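Local coordinates for peptidase C51 domain-containing protein (Streptococcus mutans, PDB 3L9A), which is of unknown function but, as a phage-associated protein with a CHAP domain, may cleave peptidoglycan, the C-terminal domain being the part in this chain, at residues 19-27 / 79-87. Residues are numbered along the deposited sequence; the frame is centred on the assembly and turned at random.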
ATOM      1  N   TYR A  19       6.823 -28.989  -3.581  1.00  6.44           N
ATOM      2  CA  TYR A  19       7.585 -28.865  -2.347  1.00  6.16           C
ATOM      3  C   TYR A  19       6.736 -28.311  -1.226  1.00  6.01           C
ATOM      4  O   TYR A  19       5.672 -27.736  -1.468  1.00  6.28           O
ATOM      5  CB  TYR A  19       8.853 -28.016  -2.538  1.00  6.64           C
ATOM      6  CG  TYR A  19       8.681 -26.646  -3.151  1.00  6.53           C
ATOM      7  CD1 TYR A  19       8.135 -25.581  -2.426  1.00  6.47           C
ATOM      8  CD2 TYR A  19       9.132 -26.395  -4.444  1.00  6.62           C
ATOM      9  CE1 TYR A  19       8.027 -24.306  -2.982  1.00  7.12           C
ATOM     10  CE2 TYR A  19       9.025 -25.126  -5.014  1.00  6.48           C
ATOM     11  CZ  TYR A  19       8.476 -24.084  -4.269  1.00  6.14           C
ATOM     12  OH  TYR A  19       8.384 -22.810  -4.802  1.00  7.06           O
ATOM     13  N   THR A  20       7.225 -28.484   0.002  1.00  5.70           N
ATOM     14  CA  THR A  20       6.673 -27.766   1.149  1.00  5.76           C
ATOM     15  C   THR A  20       7.572 -26.583   1.459  1.00  5.84           C
ATOM     16  O   THR A  20       8.794 -26.736   1.589  1.00  6.24           O
ATOM     17  CB  THR A  20       6.609 -28.666   2.391  1.00  5.90           C
ATOM     18  OG1 THR A  20       5.762 -29.785   2.099  1.00  6.43           O
ATOM     19  CG2 THR A  20       6.059 -27.919   3.602  1.00  5.95           C
ATOM     20  N   PHE A  21       6.967 -25.399   1.550  1.00  5.44           N
ATOM     21  CA  PHE A  21       7.678 -24.196   1.956  1.00  5.77           C
ATOM     22  C   PHE A  21       6.914 -23.562   3.107  1.00  5.91           C
ATOM     23  O   PHE A  21       5.691 -23.445   3.045  1.00  6.16           O
ATOM     24  CB  PHE A  21       7.832 -23.192   0.802  1.00  6.62           C
ATOM     25  CG  PHE A  21       8.564 -21.952   1.226  1.00  5.82           C
ATOM     26  CD1 PHE A  21       9.956 -21.954   1.315  1.00  6.14           C
ATOM     27  CD2 PHE A  21       7.864 -20.814   1.626  1.00  6.69           C
ATOM     28  CE1 PHE A  21      10.637 -20.818   1.757  1.00  6.54           C
ATOM     29  CE2 PHE A  21       8.532 -19.698   2.075  1.00  7.12           C
ATOM     30  CZ  PHE A  21       9.919 -19.692   2.138  1.00  7.03           C
ATOM     31  N   ALA A  22       7.629 -23.184   4.171  1.00  6.61           N
ATOM     32  CA  ALA A  22       7.002 -22.568   5.346  1.00  7.31           C
ATOM     33  C   ALA A  22       5.803 -23.397   5.843  1.00  6.90           C
ATOM     34  O   ALA A  22       4.753 -22.860   6.225  1.00  7.60           O
ATOM     35  CB  ALA A  22       6.605 -21.109   5.061  1.00  8.84           C
ATOM     36  N   GLY A  23       5.968 -24.716   5.820  1.00  6.60           N
ATOM     37  CA  GLY A  23       4.948 -25.623   6.312  1.00  6.54           C
ATOM     38  C   GLY A  23       3.780 -25.884   5.382  1.00  6.32           C
ATOM     39  O   GLY A  23       2.884 -26.642   5.746  1.00  7.65           O
ATOM     40  N   VAL A  24       3.787 -25.272   4.195  1.00  5.97           N
ATOM     41  CA  VAL A  24       2.678 -25.382   3.251  1.00  6.29           C
ATOM     42  C   VAL A  24       3.093 -26.235   2.050  1.00  6.08           C
ATOM     43  O   VAL A  24       4.121 -25.975   1.433  1.00  5.89           O
ATOM     44  CB  VAL A  24       2.247 -23.996   2.742  1.00  6.69           C
ATOM     45  CG1 VAL A  24       1.090 -24.136   1.768  1.00  7.05           C
ATOM     46  CG2 VAL A  24       1.886 -23.072   3.919  1.00  7.66           C
ATOM     47  N   HIS A  25       2.297 -27.250   1.726  1.00  5.80           N
ATOM     48  CA  HIS A  25       2.512 -28.026   0.515  1.00  5.96           C
ATOM     49  C   HIS A  25       2.047 -27.273  -0.719  1.00  5.66           C
ATOM     50  O   HIS A  25       0.911 -26.792  -0.773  1.00  6.80           O
ATOM     51  CB  HIS A  25       1.771 -29.363   0.599  1.00  7.11           C
ATOM     52  CG  HIS A  25       1.671 -30.085  -0.705  1.00  7.40           C
ATOM     53  ND1 HIS A  25       2.707 -30.827  -1.228  1.00  8.44           N
ATOM     54  CD2 HIS A  25       0.659 -30.164  -1.600  1.00  9.38           C
ATOM     55  CE1 HIS A  25       2.325 -31.358  -2.377  1.00 10.10           C
ATOM     56  NE2 HIS A  25       1.092 -30.963  -2.632  1.00 10.36           N
ATOM     57  N   TYR A  26       2.923 -27.219  -1.718  1.00  5.66           N
ATOM     58  CA  TYR A  26       2.573 -26.678  -3.031  1.00  6.36           C
ATOM     59  C   TYR A  26       2.839 -27.722  -4.109  1.00  6.13           C
ATOM     60  O   TYR A  26       3.942 -28.281  -4.169  1.00  6.42           O
ATOM     61  CB  TYR A  26       3.377 -25.411  -3.343  1.00  6.30           C
ATOM     62  CG  TYR A  26       3.124 -24.278  -2.373  1.00  6.14           C
ATOM     63  CD1 TYR A  26       1.862 -23.711  -2.248  1.00  6.39           C
ATOM     64  CD2 TYR A  26       4.148 -23.773  -1.585  1.00  7.47           C
ATOM     65  CE1 TYR A  26       1.619 -22.670  -1.362  1.00  6.19           C
ATOM     66  CE2 TYR A  26       3.918 -22.733  -0.687  1.00  7.60           C
ATOM     67  CZ  TYR A  26       2.653 -22.186  -0.580  1.00  6.11           C
ATOM     68  OH  TYR A  26       2.434 -21.151   0.303  1.00  6.48           O
ATOM     69  N   ALA A  27       1.853 -27.968  -4.974  1.00  6.58           N
ATOM     70  CA  ALA A  27       2.102 -28.748  -6.193  1.00  7.01           C
ATOM     71  C   ALA A  27       3.056 -28.000  -7.117  1.00  6.78           C
ATOM     72  O   ALA A  27       3.202 -26.778  -7.018  1.00  6.67           O
ATOM     73  CB  ALA A  27       0.794 -29.033  -6.925  1.00  7.87           C
ATOM     74  N   GLN A  79       8.561 -10.081   4.330  0.60  6.41           N
ATOM     75  CA  GLN A  79       8.010 -10.529   5.614  0.60  6.66           C
ATOM     76  C   GLN A  79       6.666 -11.248   5.422  0.60  6.57           C
ATOM     77  O   GLN A  79       5.804 -11.231   6.295  0.60  6.50           O
ATOM     78  CB  GLN A  79       7.877  -9.329   6.567  0.60  7.05           C
ATOM     79  CG  GLN A  79       9.167  -8.508   6.666  0.60  7.26           C
ATOM     80  CD  GLN A  79       9.080  -7.430   7.713  0.60  8.25           C
ATOM     81  OE1 GLN A  79       9.546  -7.615   8.832  0.60  9.65           O
ATOM     82  NE2 GLN A  79       8.465  -6.298   7.362  0.60  9.00           N
ATOM     83  N   VAL A  80       6.520 -11.904   4.275  1.00  6.10           N
ATOM     84  CA  VAL A  80       5.263 -12.529   3.881  1.00  6.28           C
ATOM     85  C   VAL A  80       5.056 -13.858   4.600  1.00  6.10           C
ATOM     86  O   VAL A  80       5.986 -14.669   4.680  1.00  6.88           O
ATOM     87  CB  VAL A  80       5.241 -12.708   2.346  1.00  6.59           C
ATOM     88  CG1 VAL A  80       4.163 -13.668   1.906  1.00  7.18           C
ATOM     89  CG2 VAL A  80       5.066 -11.367   1.670  1.00  7.05           C
ATOM     90  N   LYS A  81       3.833 -14.068   5.091  1.00  5.84           N
ATOM     91  CA  LYS A  81       3.396 -15.362   5.598  1.00  6.89           C
ATOM     92  C   LYS A  81       2.748 -16.148   4.461  1.00  6.34           C
ATOM     93  O   LYS A  81       1.749 -15.722   3.885  1.00  6.88           O
ATOM     94  CB  LYS A  81       2.385 -15.170   6.735  1.00  8.36           C
ATOM     95  CG  LYS A  81       1.868 -16.501   7.291  1.00 13.37           C
ATOM     96  CD  LYS A  81       0.577 -16.331   8.080  1.00 19.14           C
ATOM     97  CE  LYS A  81      -0.175 -17.652   8.215  1.00 20.97           C
ATOM     98  NZ  LYS A  81      -1.655 -17.450   8.220  1.00 22.66           N
ATOM     99  N   PHE A  82       3.329 -17.301   4.149  1.00  6.07           N
ATOM    100  CA  PHE A  82       2.825 -18.182   3.094  1.00  6.08           C
ATOM    101  C   PHE A  82       1.724 -19.104   3.603  1.00  5.85           C
ATOM    102  O   PHE A  82       1.796 -19.625   4.727  1.00  6.70           O
ATOM    103  CB  PHE A  82       3.981 -18.990   2.494  1.00  6.34           C
ATOM    104  CG  PHE A  82       4.782 -18.217   1.485  1.00  5.85           C
ATOM    105  CD1 PHE A  82       4.562 -18.403   0.125  1.00  6.25           C
ATOM    106  CD2 PHE A  82       5.723 -17.274   1.885  1.00  7.05           C
ATOM    107  CE1 PHE A  82       5.277 -17.671  -0.815  1.00  6.52           C
ATOM    108  CE2 PHE A  82       6.434 -16.536   0.942  1.00  7.91           C
ATOM    109  CZ  PHE A  82       6.207 -16.736  -0.409  1.00  7.31           C
ATOM    110  N   GLU A  83       0.707 -19.290   2.762  1.00  5.90           N
ATOM    111  CA  GLU A  83      -0.445 -20.119   3.068  1.00  6.18           C
ATOM    112  C   GLU A  83      -0.776 -21.025   1.886  1.00  5.95           C
ATOM    113  O   GLU A  83      -0.327 -20.797   0.757  1.00  5.89           O
ATOM    114  CB  GLU A  83      -1.680 -19.256   3.349  1.00  6.74           C
ATOM    115  CG  GLU A  83      -1.505 -18.252   4.466  1.00  8.48           C
ATOM    116  CD  GLU A  83      -2.699 -17.326   4.621  1.00 10.06           C
ATOM    117  OE1 GLU A  83      -3.624 -17.378   3.791  1.00 10.96           O
ATOM    118  OE2 GLU A  83      -2.703 -16.551   5.593  1.00 13.19           O
ATOM    119  N   GLY A  84      -1.603 -22.035   2.137  1.00  6.11           N
ATOM    120  CA  GLY A  84      -2.133 -22.882   1.063  1.00  6.39           C
ATOM    121  C   GLY A  84      -3.402 -22.296   0.480  1.00  6.64           C
ATOM    122  O   GLY A  84      -3.631 -21.085   0.545  1.00  7.01           O
ATOM    123  N   LYS A  85      -4.231 -23.158  -0.096  1.00  6.55           N
ATOM    124  CA  LYS A  85      -5.502 -22.727  -0.674  1.00  6.98           C
ATOM    125  C   LYS A  85      -6.486 -22.343   0.411  1.00  7.20           C
ATOM    126  O   LYS A  85      -6.404 -22.828   1.543  1.00  8.12           O
ATOM    127  CB  LYS A  85      -6.109 -23.836  -1.530  1.00  7.42           C
ATOM    128  CG  LYS A  85      -5.285 -24.205  -2.745  1.00  7.40           C
ATOM    129  CD  LYS A  85      -5.935 -25.327  -3.538  0.70  6.46           C
ATOM    130  CE  LYS A  85      -5.122 -25.641  -4.774  0.70  7.51           C
ATOM    131  NZ  LYS A  85      -5.599 -26.831  -5.533  0.70 10.21           N
ATOM    132  N   ASN A  86      -7.435 -21.472   0.075  1.00  7.65           N
ATOM    133  CA  ASN A  86      -8.464 -21.102   1.044  1.00  8.14           C
ATOM    134  C   ASN A  86      -9.864 -21.440   0.562  1.00  9.47           C
ATOM    135  O   ASN A  86     -10.840 -21.057   1.201  1.00 10.32           O
ATOM    136  CB  ASN A  86      -8.321 -19.640   1.504  1.00  8.31           C
ATOM    137  CG  ASN A  86      -8.614 -18.634   0.409  1.00  7.91           C
ATOM    138  OD1 ASN A  86      -8.901 -18.975  -0.737  1.00  8.32           O
ATOM    139  ND2 ASN A  86      -8.543 -17.363   0.777  1.00  9.38           N
ATOM    140  N   VAL A  87      -9.934 -22.161  -0.556  1.00 10.00           N
ATOM    141  CA  VAL A  87     -11.156 -22.735  -1.095  1.00 12.86           C
ATOM    142  C   VAL A  87     -10.776 -24.115  -1.644  1.00 14.38           C
ATOM    143  O   VAL A  87      -9.591 -24.434  -1.797  1.00 14.97           O
ATOM    144  CB  VAL A  87     -11.765 -21.869  -2.224  1.00 12.63           C
ATOM    145  CG1 VAL A  87     -12.243 -20.524  -1.679  1.00 13.45           C
ATOM    146  CG2 VAL A  87     -10.769 -21.634  -3.343  1.00 13.71           C
TER
HETATM  147  O   HOH W   1       3.736 -20.294   6.538  1.00 11.53           O
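Val24 and Gly84 bring the two backbones to 5.8 Å between their CA atoms, where strand 24-26 of a small hairpin passes strand 81-83 at 58° without pairing with it. The hairpin turns through a type I' turn from Phe21 to Val24, and both Phe21 with Val24 and Tyr19 with Tyr26 are hydrogen-bonded pairs. The Phe82 ring is met by two aromatic residues, over a face by Phe21 and at an edge by Tyr26. Phe21 meets it in a T-shaped stack: the CE2 edge of Phe21 lies over one face of the Phe82 ring, off towards the rim, with CE2 3.7 Å from Phe82 CD2 and the ring planes at 79°. Tyr26 comes in across Phe82 at about a right angle and puts its hydroxyl at the edge of that ring, in its plane. With CG anti to its carbonyl carbon (chi1 -62°), Tyr26 swings its ring towards 79-87, and its OH donates to Glu83 O at 2.8 Å from well above the carbonyl plane. Both branches of Val24 rest against the backbone of 82-84: CG1 sits 3.4 Å from Gly84 N, while CG2 lies 3.5 Å from Phe82 O. That same Phe82 oxygen accepts from a water at 2.7 Å, which also donates to Ala22 O and so bridges the turn to the strand. The carboxylate of Glu83 forms salt bridges, OE2 with Lys81 and OE1 with Arg40 of strand 40-43. Phe21 also packs on Leu71 of helix 68-78, and Phe82 on Leu32 and Ala41, which carries the aromatic cluster into the interior. The arrangement is that of a β-hairpin closed by a two-residue type I' turn and packed beside strand 81-83, an outermost strand of the mixed five-stranded sheet, linked by aromatic packing and a tyrosine-to-backbone bond.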